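Local coordinates for protein B-agarase (Saccharophagus degradans, PDB 4BQ2) that hydrolyses agarose as a family 50 exo-beta-agarase, cleaving beta-linkages of the marine polysaccharide, probably from chain ends, at residues Leu574-Ala579 with Pro610-Lys615; Gly452-Val457 with Lys492-Pro497; Ser245-Trp250 with Val274-Tyr279. All blocks are in the same frame, centred on the assembly; numbering follows the deposited sequence.

Interaction 1. Residues Leu574-Ala579 with Pro610-Lys615; sequences LLSAYA and PMEVVK
Leu-575 and Ala-579, one turn apart on helix 565-593, pack on Val-613 near the start of helix 611-620. This is helix-helix packing within the region that matches the beta-galactosidase family: the two short axes approach to 8.3 Å and run in roughly the same direction, crossing at -34°. The tight part is apolar. Val-613 turns its CG2 branch into the gap between the two residues, lying 3.9 Å from Leu-575 CG and 3.8 Å from Ala-579 CB. Leu-575 holds its CG opposite the backbone N (chi1 -169°), which carries CD2 on toward the ring of Pro-610, the N-cap residue of the second helix, where it meets CB at 3.9 Å. The leucine and proline side chains cross at about a right angle, and Phe-494 and Phe-604 continue the apolar packing around Val-613.

The polar side, where Ser-576 and Glu-612 are both partly exposed, is hydrated rather than bonded directly. These two residues have the closest CA atoms of the contact, yet no direct hydrogen bond joins the two segments. The serine hydroxyl instead lies against the aliphatic part of the glutamate, with Ser-576 OG 3.4 Å from Glu-612 CB, and makes a weak hydrogen bond with Ser-572 O. The glutamate chain bends at chi2 (91°) and sends its carboxylate away from that hydroxyl; OE2 is hydrogen-bonded by Tyr-504 OH and Ser-572 OG, the latter from the first helix itself. A water bridges the two segments, lying 2.8 Å from Ser-576 OG and donating to the backbone carbonyl Glu-612 O at 2.7 Å.

Interaction 2. Residues Gly452-Val457 with Lys492-Pro497; sequences GAMPDV and KSFGRP
A methionine methyl caps a phenylalanine face here, with the sulfur behind it: Met-454 CE lies over one face of the Phe-494 ring, shifted toward its rim, 3.8 Å from the ring centroid and 15° off the normal. The sulfur follows almost on the normal itself, Met-454 SD being 5.3 Å from the same centroid, and the CE-SD bond slants toward the ring with the sulfur above the methyl. The pair is thus both a CH-pi contact, made by the methyl, and a Met-aromatic contact at longer range. Bends at chi2 (-66°) and chi3 (-77°) fold the methionine back so that its end approaches the loop 492-497, although its CB does not point there. On the way the chain brushes the backbone, with Met-454 CG 3.4 Å from Ser-493 O, and its sulfur rests against Lys-492 CB.

Met-454 and Pro-455 form the short strand 454-455, which pairs with strand 443-444 in a two-stranded antiparallel sheet; the opposing residues belong to the loop that follows strand 483-488, and Ser-493 is the centre of an inverse gamma turn in it. The contact therefore joins this two-stranded sheet to the loop leading into helix 500-503. Lys-492 CE comes up against CD of the Pro-455 ring at 3.6 Å, the lysine chain curling at chi3 and chi4. The lysine ammonium has a weak, long ion pair with Asp-489.

No direct hydrogen bond spans the two segments. A water does so, donating to Gly-452 O at 2.7 Å and accepting from Ser-493 N at 3.1 Å. The serine hydroxyl is engaged separately, in a hydrogen bond with Phe-450 N.

Interaction 3. Residues Ser245-Trp250 with Val274-Tyr279; sequences SKFGGW and VDPEGY
Two type I beta turns, Ser-245 to Gly-248 and Asp-275 to Gly-278, meet through one short hydrogen bond, Ser-245 OG donating to Asp-275 OD2 at 2.6 Å, nearly along the C-O axis. The second turn links strands 270-274 and 280-287 of the six-stranded mixed sheet. Its aspartate OD1 accepts from Glu-277 N, which makes an Asx turn, and also from Tyr-279 N, from the opposite face of the carboxylate plane. These two bonds help fix the carboxylate's rotation, leaving OD2 directed at the serine.

Beside this polar centre, Pro-276 presents its CG over the centre of the Phe-247 face, 3.7 Å from the ring centroid and 5° off the normal, a CH-pi contact in which the two side chains cross obliquely. Glu-277 CG touches the edge of that ring, while Ser-245 CB lies over a face of Tyr-279. Gly-249 CA passes Tyr-279 CB at 4.2 Å.

The charged atoms Lys-246 NZ and Glu-277 OE2, 4.7 Å apart, are not in contact; a water accepts from NZ and donates to OE2. A second water accepts from Lys-246 N and donates to Glu-277 OE1. A third accepts from Phe-247 N and donates to Glu-277 OE1 and, at 2.7 Å, to Asp-275 OD2.

In the fold
Along the chain the contacts come in series: interaction 3 closes first, then interaction 2, then interaction 1. Interactions 1 and 2 are neighbours, their centres 11 Å apart, and they touch directly: Tyr-578 OH of helix 565-593 is probably hydrogen-bonded to Pro-455 O, and Val-613 CG1 packs on the Phe-494 ring. Helices 565-593 and 611-620, strand 454-455 and loop 492-497 thus form one continuous buried packing region, joined by Tyr-578 and Phe-494. Interaction 3 stands apart, its centre 34 Å from that of interaction 1 and 36 Å from that of interaction 2, and is independent of that region, at the turn end of a mixed sheet that also contains strands 624-627, 648-652 and 693-699.

Interaction 1. Residues Leu574-Ala579 with Pro610-Lys615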
loop_
_atom_site.group_PDB
_atom_site.type_symbol
_atom_site.label_atom_id
_atom_site.label_comp_id
_atom_site.label_asym_id
_atom_site.label_seq_id
_atom_site.Cartn_x
_atom_site.Cartn_y
_atom_site.Cartn_z
ATOM N N LEU A 574 15.577 -5.852 -23.340
ATOM C CA LEU A 574 15.972 -6.763 -22.251
ATOM C C LEU A 574 14.903 -6.837 -21.141
ATOM O O LEU A 574 14.625 -7.926 -20.590
ATOM C CB LEU A 574 17.317 -6.347 -21.647
ATOM C CG LEU A 574 18.491 -6.309 -22.642
ATOM C CD1 LEU A 574 19.778 -5.918 -21.947
ATOM C CD2 LEU A 574 18.639 -7.610 -23.402
ATOM N N LEU A 575 14.328 -5.681 -20.809
ATOM C CA LEU A 575 13.233 -5.639 -19.827
ATOM C C LEU A 575 12.026 -6.430 -20.341
ATOM O O LEU A 575 11.421 -7.182 -19.581
ATOM C CB LEU A 575 12.829 -4.195 -19.440
ATOM C CG LEU A 575 11.873 -4.063 -18.224
ATOM C CD1 LEU A 575 12.395 -4.843 -17.006
ATOM C CD2 LEU A 575 11.597 -2.620 -17.851
ATOM N N SER A 576 11.686 -6.259 -21.622
ATOM C CA SER A 576 10.590 -6.977 -22.215
ATOM C C SER A 576 10.830 -8.447 -22.116
ATOM O O SER A 576 9.934 -9.185 -21.725
ATOM C CB SER A 576 10.352 -6.578 -23.680
ATOM O OG SER A 576 9.721 -5.310 -23.750
ATOM N N ALA A 577 12.041 -8.886 -22.456
ATOM C CA ALA A 577 12.324 -10.310 -22.456
ATOM C C ALA A 577 12.272 -10.910 -21.047
ATOM O O ALA A 577 11.734 -12.020 -20.848
ATOM C CB ALA A 577 13.657 -10.588 -23.141
ATOM N N TYR A 578 12.801 -10.168 -20.072
ATOM C CA TYR A 578 12.737 -10.565 -18.663
ATOM C C TYR A 578 11.263 -10.724 -18.200
ATOM O O TYR A 578 10.867 -11.772 -17.658
ATOM C CB TYR A 578 13.466 -9.529 -17.776
ATOM C CG TYR A 578 13.337 -9.842 -16.276
ATOM C CD1 TYR A 578 14.169 -10.797 -15.663
ATOM C CD2 TYR A 578 12.359 -9.231 -15.492
ATOM C CE1 TYR A 578 14.035 -11.115 -14.299
ATOM C CE2 TYR A 578 12.232 -9.540 -14.128
ATOM C CZ TYR A 578 13.060 -10.492 -13.541
ATOM O OH TYR A 578 12.954 -10.803 -12.173
ATOM N N ALA A 579 10.472 -9.675 -18.396
ATOM C CA ALA A 579 9.052 -9.715 -18.041
ATOM C C ALA A 579 8.237 -10.780 -18.813
ATOM O O ALA A 579 7.401 -11.471 -18.213
ATOM C CB ALA A 579 8.425 -8.341 -18.162
ATOM N N PRO A 610 6.722 -0.179 -15.447
ATOM C CA PRO A 610 7.235 0.226 -16.761
ATOM C C PRO A 610 6.431 -0.478 -17.849
ATOM O O PRO A 610 6.021 -1.647 -17.661
ATOM C CB PRO A 610 8.665 -0.314 -16.781
ATOM C CG PRO A 610 8.972 -0.800 -15.413
ATOM C CD PRO A 610 7.665 -1.048 -14.727
ATOM N N MET A 611 6.162 0.228 -18.947
ATOM C CA MET A 611 5.283 -0.308 -19.979
ATOM C C MET A 611 5.724 -1.647 -20.562
ATOM O O MET A 611 4.894 -2.423 -20.989
ATOM C CB MET A 611 5.032 0.724 -21.078
ATOM C CG MET A 611 3.575 0.779 -21.536
ATOM S SD MET A 611 2.299 0.980 -20.250
ATOM C CE MET A 611 2.200 2.752 -20.003
ATOM N N GLU A 612 7.025 -1.924 -20.584
ATOM C CA GLU A 612 7.494 -3.182 -21.128
ATOM C C GLU A 612 6.934 -4.348 -20.310
ATOM O O GLU A 612 6.618 -5.407 -20.851
ATOM C CB GLU A 612 9.026 -3.240 -21.141
ATOM C CG GLU A 612 9.650 -2.268 -22.141
ATOM C CD GLU A 612 9.990 -0.889 -21.598
ATOM O OE1 GLU A 612 9.509 -0.476 -20.502
ATOM O OE2 GLU A 612 10.799 -0.200 -22.294
ATOM N N VAL A 613 6.801 -4.127 -19.005
ATOM C CA VAL A 613 6.347 -5.143 -18.079
ATOM C C VAL A 613 4.822 -5.256 -18.138
ATOM O O VAL A 613 4.263 -6.376 -18.073
ATOM C CB VAL A 613 6.834 -4.800 -16.653
ATOM C CG1 VAL A 613 6.308 -5.811 -15.659
ATOM C CG2 VAL A 613 8.357 -4.823 -16.620
ATOM N N VAL A 614 4.155 -4.116 -18.287
ATOM C CA VAL A 614 2.705 -4.111 -18.429
ATOM C C VAL A 614 2.311 -4.877 -19.702
ATOM O O VAL A 614 1.397 -5.692 -19.682
ATOM C CB VAL A 614 2.128 -2.683 -18.484
ATOM C CG1 VAL A 614 0.623 -2.755 -18.606
ATOM C CG2 VAL A 614 2.485 -1.868 -17.221
ATOM N N LYS A 615 3.026 -4.647 -20.800
ATOM C CA LYS A 615 2.665 -5.327 -22.069
ATOM C C LYS A 615 2.895 -6.843 -21.992
ATOM O O LYS A 615 2.112 -7.635 -22.536
ATOM C CB LYS A 615 3.431 -4.703 -23.224
ATOM C CG LYS A 615 2.873 -3.323 -23.582
ATOM C CD LYS A 615 3.816 -2.561 -24.508
ATOM C CE LYS A 615 3.123 -1.398 -25.197
ATOM N NZ LYS A 615 4.106 -0.591 -25.977
HETATM O O HOH W 1 7.005 -6.018 -23.489
#

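Interaction 2. Residues Gly452-Val457 with Lys492-Pro497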
loop_
_atom_site.group_PDB
_atom_site.type_symbol
_atom_site.label_atom_id
_atom_site.label_comp_id
_atom_site.label_asym_id
_atom_site.label_seq_id
_atom_site.Cartn_x
_atom_site.Cartn_y
_atom_site.Cartn_z
ATOM N N GLY A 452 11.772 -7.195 -1.774
ATOM C CA GLY A 452 12.700 -8.323 -1.864
ATOM C C GLY A 452 13.380 -8.355 -3.207
ATOM O O GLY A 452 12.997 -7.621 -4.128
ATOM N N ALA A 453 14.396 -9.200 -3.337
ATOM C CA ALA A 453 15.126 -9.330 -4.599
ATOM C C ALA A 453 14.235 -9.943 -5.688
ATOM O O ALA A 453 13.287 -10.691 -5.390
ATOM C CB ALA A 453 16.365 -10.194 -4.400
ATOM N N MET A 454 14.574 -9.659 -6.939
ATOM C CA MET A 454 13.802 -10.147 -8.091
ATOM C C MET A 454 14.279 -11.537 -8.516
ATOM O O MET A 454 15.479 -11.860 -8.381
ATOM C CB MET A 454 13.902 -9.136 -9.235
ATOM C CG MET A 454 13.139 -7.857 -8.948
ATOM S SD MET A 454 11.339 -8.121 -8.855
ATOM C CE MET A 454 10.960 -8.266 -10.609
ATOM N N PRO A 455 13.349 -12.380 -9.013
ATOM C CA PRO A 455 13.712 -13.728 -9.359
ATOM C C PRO A 455 14.469 -13.796 -10.674
ATOM O O PRO A 455 14.199 -13.006 -11.576
ATOM C CB PRO A 455 12.341 -14.430 -9.521
ATOM C CG PRO A 455 11.413 -13.325 -9.967
ATOM C CD PRO A 455 11.897 -12.135 -9.162
ATOM N N ASP A 456 15.400 -14.732 -10.776
ATOM C CA ASP A 456 15.984 -15.043 -12.091
ATOM C C ASP A 456 15.063 -16.023 -12.778
ATOM O O ASP A 456 15.128 -17.218 -12.535
ATOM C CB ASP A 456 17.396 -15.649 -12.001
ATOM C CG ASP A 456 18.053 -15.739 -13.371
ATOM O OD1 ASP A 456 17.302 -15.991 -14.342
ATOM O OD2 ASP A 456 19.288 -15.515 -13.497
ATOM N N VAL A 457 14.201 -15.493 -13.634
ATOM C CA VAL A 457 13.105 -16.239 -14.216
ATOM C C VAL A 457 13.572 -17.194 -15.298
ATOM O O VAL A 457 12.771 -17.964 -15.819
ATOM C CB VAL A 457 12.044 -15.277 -14.776
ATOM C CG1 VAL A 457 11.411 -14.493 -13.632
ATOM C CG2 VAL A 457 12.670 -14.296 -15.794
ATOM N N LYS A 492 6.182 -6.387 -7.259
ATOM C CA LYS A 492 7.564 -6.735 -7.531
ATOM C C LYS A 492 8.278 -5.499 -8.048
ATOM O O LYS A 492 7.684 -4.662 -8.724
ATOM C CB LYS A 492 7.634 -7.889 -8.553
ATOM C CG LYS A 492 6.850 -9.142 -8.104
ATOM C CD LYS A 492 7.236 -10.388 -8.928
ATOM C CE LYS A 492 8.574 -10.939 -8.428
ATOM N NZ LYS A 492 8.519 -11.523 -7.039
ATOM N N SER A 493 9.552 -5.373 -7.705
ATOM C CA SER A 493 10.350 -4.233 -8.173
ATOM C C SER A 493 10.847 -4.432 -9.609
ATOM O O SER A 493 12.027 -4.752 -9.833
ATOM C CB SER A 493 11.522 -3.991 -7.214
ATOM O OG SER A 493 11.034 -3.523 -5.946
ATOM N N PHE A 494 9.955 -4.209 -10.577
ATOM C CA PHE A 494 10.284 -4.377 -11.988
ATOM C C PHE A 494 11.024 -3.149 -12.543
ATOM O O PHE A 494 11.549 -3.187 -13.657
ATOM C CB PHE A 494 9.015 -4.596 -12.822
ATOM C CG PHE A 494 8.555 -6.007 -12.864
ATOM C CD1 PHE A 494 9.217 -6.953 -13.637
ATOM C CD2 PHE A 494 7.406 -6.393 -12.160
ATOM C CE1 PHE A 494 8.759 -8.268 -13.690
ATOM C CE2 PHE A 494 6.952 -7.698 -12.205
ATOM C CZ PHE A 494 7.617 -8.638 -12.966
ATOM N N GLY A 495 11.032 -2.056 -11.783
ATOM C CA GLY A 495 11.776 -0.833 -12.162
ATOM C C GLY A 495 10.927 0.395 -11.867
ATOM O O GLY A 495 9.767 0.448 -12.271
ATOM N N ARG A 496 11.519 1.394 -11.204
ATOM C CA ARG A 496 10.828 2.616 -10.749
ATOM C C ARG A 496 10.809 3.700 -11.834
ATOM O O ARG A 496 11.678 3.710 -12.683
ATOM C CB ARG A 496 11.538 3.206 -9.509
ATOM C CG ARG A 496 11.474 2.321 -8.259
ATOM C CD ARG A 496 11.992 3.059 -7.013
ATOM N NE ARG A 496 11.361 4.374 -6.887
ATOM C CZ ARG A 496 10.403 4.698 -6.016
ATOM N NH1 ARG A 496 9.964 3.820 -5.123
ATOM N NH2 ARG A 496 9.898 5.935 -6.019
ATOM N N PRO A 497 9.826 4.615 -11.792
ATOM C CA PRO A 497 9.666 5.613 -12.860
ATOM C C PRO A 497 10.397 6.927 -12.614
ATOM O O PRO A 497 10.225 7.875 -13.385
ATOM C CB PRO A 497 8.155 5.886 -12.837
ATOM C CG PRO A 497 7.813 5.759 -11.391
ATOM C CD PRO A 497 8.650 4.593 -10.897
HETATM O O HOH W 2 10.669 -7.186 -5.452
#

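Interaction 3. Residues Ser245-Trp250 with Val274-Tyr279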
loop_
_atom_site.group_PDB
_atom_site.type_symbol
_atom_site.label_atom_id
_atom_site.label_comp_id
_atom_site.label_asym_id
_atom_site.label_seq_id
_atom_site.Cartn_x
_atom_site.Cartn_y
_atom_site.Cartn_z
ATOM N N SER A 245 -27.171 -12.893 -8.626
ATOM C CA SER A 245 -27.276 -14.309 -8.965
ATOM C C SER A 245 -26.581 -15.110 -7.856
ATOM O O SER A 245 -25.970 -14.522 -6.959
ATOM C CB SER A 245 -26.632 -14.570 -10.328
ATOM O OG SER A 245 -25.254 -14.198 -10.306
ATOM N N LYS A 246 -26.690 -16.433 -7.895
ATOM C CA LYS A 246 -25.962 -17.305 -6.961
ATOM C C LYS A 246 -24.518 -16.835 -6.717
ATOM O O LYS A 246 -24.099 -16.696 -5.557
ATOM C CB LYS A 246 -25.958 -18.772 -7.464
ATOM C CG LYS A 246 -25.125 -19.742 -6.615
ATOM C CD LYS A 246 -25.055 -21.116 -7.297
ATOM C CE LYS A 246 -24.404 -22.160 -6.421
ATOM N NZ LYS A 246 -24.399 -23.470 -7.136
ATOM N N PHE A 247 -23.799 -16.561 -7.806
ATOM C CA PHE A 247 -22.369 -16.216 -7.728
ATOM C C PHE A 247 -22.063 -14.717 -7.648
ATOM O O PHE A 247 -20.936 -14.306 -7.897
ATOM C CB PHE A 247 -21.599 -16.855 -8.889
ATOM C CG PHE A 247 -21.429 -18.342 -8.748
ATOM C CD1 PHE A 247 -20.382 -18.873 -7.988
ATOM C CD2 PHE A 247 -22.316 -19.237 -9.391
ATOM C CE1 PHE A 247 -20.199 -20.255 -7.881
ATOM C CE2 PHE A 247 -22.148 -20.622 -9.261
ATOM C CZ PHE A 247 -21.083 -21.141 -8.510
ATOM N N GLY A 248 -23.072 -13.908 -7.357
ATOM C CA GLY A 248 -22.845 -12.477 -7.094
ATOM C C GLY A 248 -22.966 -11.614 -8.329
ATOM O O GLY A 248 -22.652 -10.415 -8.298
ATOM N N GLY A 249 -23.354 -12.246 -9.440
ATOM C CA GLY A 249 -23.535 -11.559 -10.714
ATOM C C GLY A 249 -24.877 -10.852 -10.778
ATOM O O GLY A 249 -25.642 -10.876 -9.805
ATOM N N TRP A 250 -25.180 -10.253 -11.933
ATOM C CA TRP A 250 -26.387 -9.429 -12.098
ATOM C C TRP A 250 -27.480 -10.309 -12.708
ATOM O O TRP A 250 -27.370 -10.729 -13.871
ATOM C CB TRP A 250 -26.081 -8.197 -12.976
ATOM C CG TRP A 250 -27.190 -7.155 -13.077
ATOM C CD1 TRP A 250 -27.785 -6.696 -14.237
ATOM C CD2 TRP A 250 -27.823 -6.438 -11.998
ATOM N NE1 TRP A 250 -28.735 -5.740 -13.932
ATOM C CE2 TRP A 250 -28.774 -5.557 -12.577
ATOM C CE3 TRP A 250 -27.664 -6.433 -10.600
ATOM C CZ2 TRP A 250 -29.583 -4.689 -11.805
ATOM C CZ3 TRP A 250 -28.463 -5.555 -9.834
ATOM C CH2 TRP A 250 -29.419 -4.703 -10.447
ATOM N N VAL A 274 -17.770 -12.521 -16.124
ATOM C CA VAL A 274 -19.025 -13.244 -16.261
ATOM C C VAL A 274 -18.928 -14.372 -15.252
ATOM O O VAL A 274 -17.911 -15.063 -15.198
ATOM C CB VAL A 274 -19.167 -13.816 -17.688
ATOM C CG1 VAL A 274 -20.370 -14.750 -17.803
ATOM C CG2 VAL A 274 -19.240 -12.692 -18.706
ATOM N N ASP A 275 -19.990 -14.587 -14.488
ATOM C CA ASP A 275 -19.940 -15.592 -13.448
ATOM C C ASP A 275 -20.125 -17.047 -13.998
ATOM O O ASP A 275 -20.412 -17.232 -15.171
ATOM C CB ASP A 275 -20.844 -15.177 -12.273
ATOM C CG ASP A 275 -22.326 -15.550 -12.457
ATOM O OD1 ASP A 275 -22.685 -16.288 -13.404
ATOM O OD2 ASP A 275 -23.132 -15.088 -11.618
ATOM N N PRO A 276 -19.876 -18.079 -13.171
ATOM C CA PRO A 276 -19.965 -19.469 -13.688
ATOM C C PRO A 276 -21.311 -19.840 -14.388
ATOM O O PRO A 276 -21.373 -20.825 -15.135
ATOM C CB PRO A 276 -19.821 -20.307 -12.408
ATOM C CG PRO A 276 -18.960 -19.454 -11.494
ATOM C CD PRO A 276 -19.432 -18.036 -11.761
ATOM N N GLU A 277 -22.379 -19.109 -14.086
ATOM C CA GLU A 277 -23.700 -19.348 -14.693
ATOM C C GLU A 277 -24.016 -18.408 -15.862
ATOM O O GLU A 277 -25.099 -18.506 -16.480
ATOM C CB GLU A 277 -24.774 -19.220 -13.637
ATOM C CG GLU A 277 -24.590 -20.188 -12.503
ATOM C CD GLU A 277 -25.755 -20.176 -11.536
ATOM O OE1 GLU A 277 -26.386 -19.111 -11.312
ATOM O OE2 GLU A 277 -26.012 -21.257 -10.990
ATOM N N GLY A 278 -23.106 -17.486 -16.154
ATOM C CA GLY A 278 -23.251 -16.647 -17.345
ATOM C C GLY A 278 -23.761 -15.241 -17.071
ATOM O O GLY A 278 -24.079 -14.486 -18.011
ATOM N N TYR A 279 -23.858 -14.858 -15.792
ATOM C CA TYR A 279 -24.379 -13.504 -15.447
ATOM C C TYR A 279 -23.245 -12.517 -15.395
ATOM O O TYR A 279 -22.130 -12.876 -14.953
ATOM C CB TYR A 279 -25.133 -13.503 -14.112
ATOM C CG TYR A 279 -26.351 -14.370 -14.140
ATOM C CD1 TYR A 279 -27.567 -13.869 -14.603
ATOM C CD2 TYR A 279 -26.294 -15.694 -13.707
ATOM C CE1 TYR A 279 -28.695 -14.681 -14.649
ATOM C CE2 TYR A 279 -27.423 -16.519 -13.737
ATOM C CZ TYR A 279 -28.617 -16.001 -14.208
ATOM O OH TYR A 279 -29.719 -16.818 -14.242
HETATM O O HOH W 3 -28.193 -17.853 -9.935
HETATM O O HOH W 4 -24.481 -23.177 -10.393
HETATM O O HOH W 5 -24.594 -17.108 -10.488
#